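Local structure of hypothetical protein SP2199 (2IBO) at residues A3-Q8 with E51-L56. The protein is of unknown function but, as a member of the thiamine-binding protein family, may bind thiamine or a related compound. Residues are numbered along the deposited sequence; the frame is centred on the assembly and turned at random.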
ATOM      1  N   ALA A   3     -17.594   4.060   5.265  1.00 18.85           N
ATOM      2  CA  ALA A   3     -16.285   3.497   4.972  1.00 15.80           C
ATOM      3  C   ALA A   3     -16.057   3.290   3.489  1.00 14.52           C
ATOM      4  O   ALA A   3     -16.995   3.124   2.720  1.00 14.73           O
ATOM      5  CB  ALA A   3     -16.116   2.191   5.696  1.00 12.73           C
ATOM      6  N   SER A   4     -14.796   3.314   3.088  1.00 23.71           N
ATOM      7  CA  SER A   4     -14.453   3.098   1.698  1.00 24.69           C
ATOM      8  C   SER A   4     -13.305   2.099   1.706  1.00 24.75           C
ATOM      9  O   SER A   4     -12.421   2.170   2.556  1.00 25.63           O
ATOM     10  CB  SER A   4     -14.032   4.403   1.031  1.00 27.54           C
ATOM     11  OG  SER A   4     -14.062   4.270  -0.380  1.00 30.04           O
ATOM     12  N   ILE A   5     -13.339   1.167   0.759  1.00 27.39           N
ATOM     13  CA  ILE A   5     -12.353   0.101   0.637  1.00 25.92           C
ATOM     14  C   ILE A   5     -11.853   0.062  -0.790  1.00 26.45           C
ATOM     15  O   ILE A   5     -12.645   0.102  -1.729  1.00 28.33           O
ATOM     16  CB  ILE A   5     -13.018  -1.265   0.971  1.00 17.95           C
ATOM     17  CG1 ILE A   5     -13.301  -1.336   2.464  1.00 17.57           C
ATOM     18  CG2 ILE A   5     -12.177  -2.427   0.494  1.00 15.73           C
ATOM     19  CD1 ILE A   5     -12.072  -1.128   3.296  1.00 20.74           C
ATOM     20  N   ALA A   6     -10.539   0.002  -0.958  1.00 15.98           N
ATOM     21  CA  ALA A   6      -9.947  -0.077  -2.286  1.00 15.10           C
ATOM     22  C   ALA A   6      -9.304  -1.454  -2.313  1.00 15.81           C
ATOM     23  O   ALA A   6      -8.548  -1.811  -1.402  1.00 16.09           O
ATOM     24  CB  ALA A   6      -8.908   1.010  -2.458  1.00 21.04           C
ATOM     25  N   LEU A   7      -9.621  -2.255  -3.321  1.00 18.81           N
ATOM     26  CA  LEU A   7      -9.057  -3.606  -3.378  1.00 20.76           C
ATOM     27  C   LEU A   7      -8.287  -3.904  -4.661  1.00 21.05           C
ATOM     28  O   LEU A   7      -8.715  -3.545  -5.771  1.00 20.97           O
ATOM     29  CB  LEU A   7     -10.170  -4.658  -3.191  1.00 23.41           C
ATOM     30  CG  LEU A   7      -9.782  -6.151  -3.266  1.00 23.91           C
ATOM     31  CD1 LEU A   7      -8.877  -6.539  -2.062  1.00 22.82           C
ATOM     32  CD2 LEU A   7     -11.048  -7.003  -3.299  1.00 21.13           C
ATOM     33  N   GLN A   8      -7.134  -4.538  -4.478  1.00 18.02           N
ATOM     34  CA  GLN A   8      -6.274  -4.948  -5.580  1.00 20.06           C
ATOM     35  C   GLN A   8      -5.827  -6.360  -5.280  1.00 19.38           C
ATOM     36  O   GLN A   8      -5.210  -6.622  -4.245  1.00 17.89           O
ATOM     37  CB  GLN A   8      -5.033  -4.073  -5.696  1.00 28.06           C
ATOM     38  CG  GLN A   8      -4.057  -4.604  -6.723  1.00 30.64           C
ATOM     39  CD  GLN A   8      -2.806  -3.758  -6.857  1.00 35.96           C
ATOM     40  OE1 GLN A   8      -2.074  -3.874  -7.845  1.00 36.27           O
ATOM     41  NE2 GLN A   8      -2.548  -2.903  -5.862  1.00 37.14           N
ATOM     42  N   GLU A  51     -20.555  -3.914   6.086  1.00 35.87           N
ATOM     43  CA  GLU A  51     -20.751  -4.595   4.810  1.00 36.36           C
ATOM     44  C   GLU A  51     -19.449  -4.710   3.992  1.00 34.54           C
ATOM     45  O   GLU A  51     -19.190  -5.743   3.368  1.00 33.92           O
ATOM     46  CB  GLU A  51     -21.845  -3.887   3.986  1.00 62.37           C
ATOM     47  CG  GLU A  51     -21.415  -2.611   3.250  1.00 66.32           C
ATOM     48  CD  GLU A  51     -22.573  -1.920   2.512  1.00 69.63           C
ATOM     49  OE1 GLU A  51     -23.380  -1.223   3.170  1.00 70.09           O
ATOM     50  OE2 GLU A  51     -22.682  -2.080   1.273  1.00 71.35           O
ATOM     51  N   LEU A  52     -18.627  -3.664   4.000  1.00 22.28           N
ATOM     52  CA  LEU A  52     -17.387  -3.706   3.251  1.00 20.34           C
ATOM     53  C   LEU A  52     -16.447  -4.752   3.832  1.00 20.19           C
ATOM     54  O   LEU A  52     -15.825  -5.496   3.083  1.00 19.93           O
ATOM     55  CB  LEU A  52     -16.712  -2.335   3.230  1.00 26.85           C
ATOM     56  CG  LEU A  52     -17.469  -1.177   2.554  1.00 25.16           C
ATOM     57  CD1 LEU A  52     -16.591   0.075   2.545  1.00 23.37           C
ATOM     58  CD2 LEU A  52     -17.856  -1.555   1.140  1.00 23.87           C
HETATM   59  N   MSE A  53     -16.341  -4.830   5.156  1.00 21.19           N
HETATM   60  CA  MSE A  53     -15.466  -5.841   5.748  1.00 21.88           C
HETATM   61  C   MSE A  53     -15.949  -7.226   5.339  1.00 21.24           C
HETATM   62  O   MSE A  53     -15.144  -8.115   5.035  1.00 19.71           O
HETATM   63  CB  MSE A  53     -15.428  -5.714   7.268  1.00 39.34           C
HETATM   64  CG  MSE A  53     -14.637  -4.502   7.762  1.00 45.47           C
HETATM   65 SE   MSE A  53     -12.822  -4.376   7.013  1.00 54.85          SE
HETATM   66  CE  MSE A  53     -13.213  -3.072   5.666  1.00 50.85           C
ATOM     67  N   ARG A  54     -17.271  -7.399   5.304  1.00 26.31           N
ATOM     68  CA  ARG A  54     -17.868  -8.666   4.912  1.00 24.87           C
ATOM     69  C   ARG A  54     -17.540  -8.947   3.441  1.00 24.23           C
ATOM     70  O   ARG A  54     -17.095 -10.042   3.092  1.00 25.34           O
ATOM     71  CB  ARG A  54     -19.385  -8.612   5.102  1.00 59.58           C
ATOM     72  CG  ARG A  54     -20.079  -9.943   4.919  1.00 60.47           C
ATOM     73  CD  ARG A  54     -21.551  -9.759   4.654  1.00 61.96           C
ATOM     74  NE  ARG A  54     -21.805  -9.381   3.266  1.00 66.21           N
ATOM     75  CZ  ARG A  54     -22.470  -8.288   2.898  1.00 68.23           C
ATOM     76  NH1 ARG A  54     -22.957  -7.449   3.814  1.00 66.86           N
ATOM     77  NH2 ARG A  54     -22.656  -8.034   1.608  1.00 69.29           N
ATOM     78  N   ILE A  55     -17.756  -7.953   2.582  1.00 25.66           N
ATOM     79  CA  ILE A  55     -17.489  -8.113   1.160  1.00 24.23           C
ATOM     80  C   ILE A  55     -16.004  -8.360   0.903  1.00 25.28           C
ATOM     81  O   ILE A  55     -15.645  -9.184   0.062  1.00 26.05           O
ATOM     82  CB  ILE A  55     -17.980  -6.878   0.367  1.00 15.10           C
ATOM     83  CG1 ILE A  55     -19.517  -6.780   0.486  1.00 14.09           C
ATOM     84  CG2 ILE A  55     -17.565  -6.977  -1.093  1.00 13.09           C
ATOM     85  CD1 ILE A  55     -20.145  -5.640  -0.300  1.00 14.62           C
ATOM     86  N   LEU A  56     -15.141  -7.663   1.641  1.00 26.14           N
ATOM     87  CA  LEU A  56     -13.693  -7.828   1.485  1.00 25.66           C
ATOM     88  C   LEU A  56     -13.313  -9.275   1.765  1.00 26.52           C
ATOM     89  O   LEU A  56     -12.605  -9.899   0.972  1.00 26.89           O
ATOM     90  CB  LEU A  56     -12.927  -6.903   2.446  1.00 15.90           C
ATOM     91  CG  LEU A  56     -11.389  -7.042   2.514  1.00 14.05           C
ATOM     92  CD1 LEU A  56     -10.761  -6.813   1.131  1.00 13.61           C
ATOM     93  CD2 LEU A  56     -10.826  -6.046   3.515  1.00 12.48           C
TER
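Ile5 and Leu52 hold the middle of a contact made by apolar side chains between strand 2-11 and helix 49-64, with no hydrogen bond from one segment to the other. The two side chains run past each other in opposite senses: Ile5 CG1 lies 3.6 Å from both CB and CD1 of Leu52. With Ile5 CG1 anti to the carbonyl carbon (chi1 -71°), this branch rises to the helix, and its CD1 meets the selenomethionine at position 53. That chain folds back at chi2 and chi3, bringing the CE methyl of Met53 against Ile5 CD1, where the two side chains cross at about a right angle. A flexible, unbranched residue suits this flank of the helix, from which it must curl round to reach the sheet.

At the start of the strand segment, Leu52 reaches down to the backbone. Leu52 CD1 sits 3.8 Å from Ala3 CB, against the peptide joining Ala3 to Ser4; the small methyl of Ala3 lets the leucine come this low. One helical turn on, Leu56 CD1 touches Leu7 CD1 at 3.7 Å, methyl to methyl. Leu7 also packs on Val25 of helix 16-31, bridging the two helices.

Ala3, Ile5 and Leu7 thus give the strand an apolar face under Leu52 and Leu56, which are one helical turn apart. On the reverse face, Ser4 and Ala6 pack on Phe41 of the second subunit, and Ser4 OG is satisfied by a hydrogen bond to Leu45 O.

The axes of the two short segments run nearly parallel, 19° apart and 9.0 Å at closest approach. This is the helix-on-sheet layering of a two-layer alpha/beta sandwich with a ferredoxin-like βαββαβ order, its antiparallel sheet carrying helices 16-31 and 49-64 on one face.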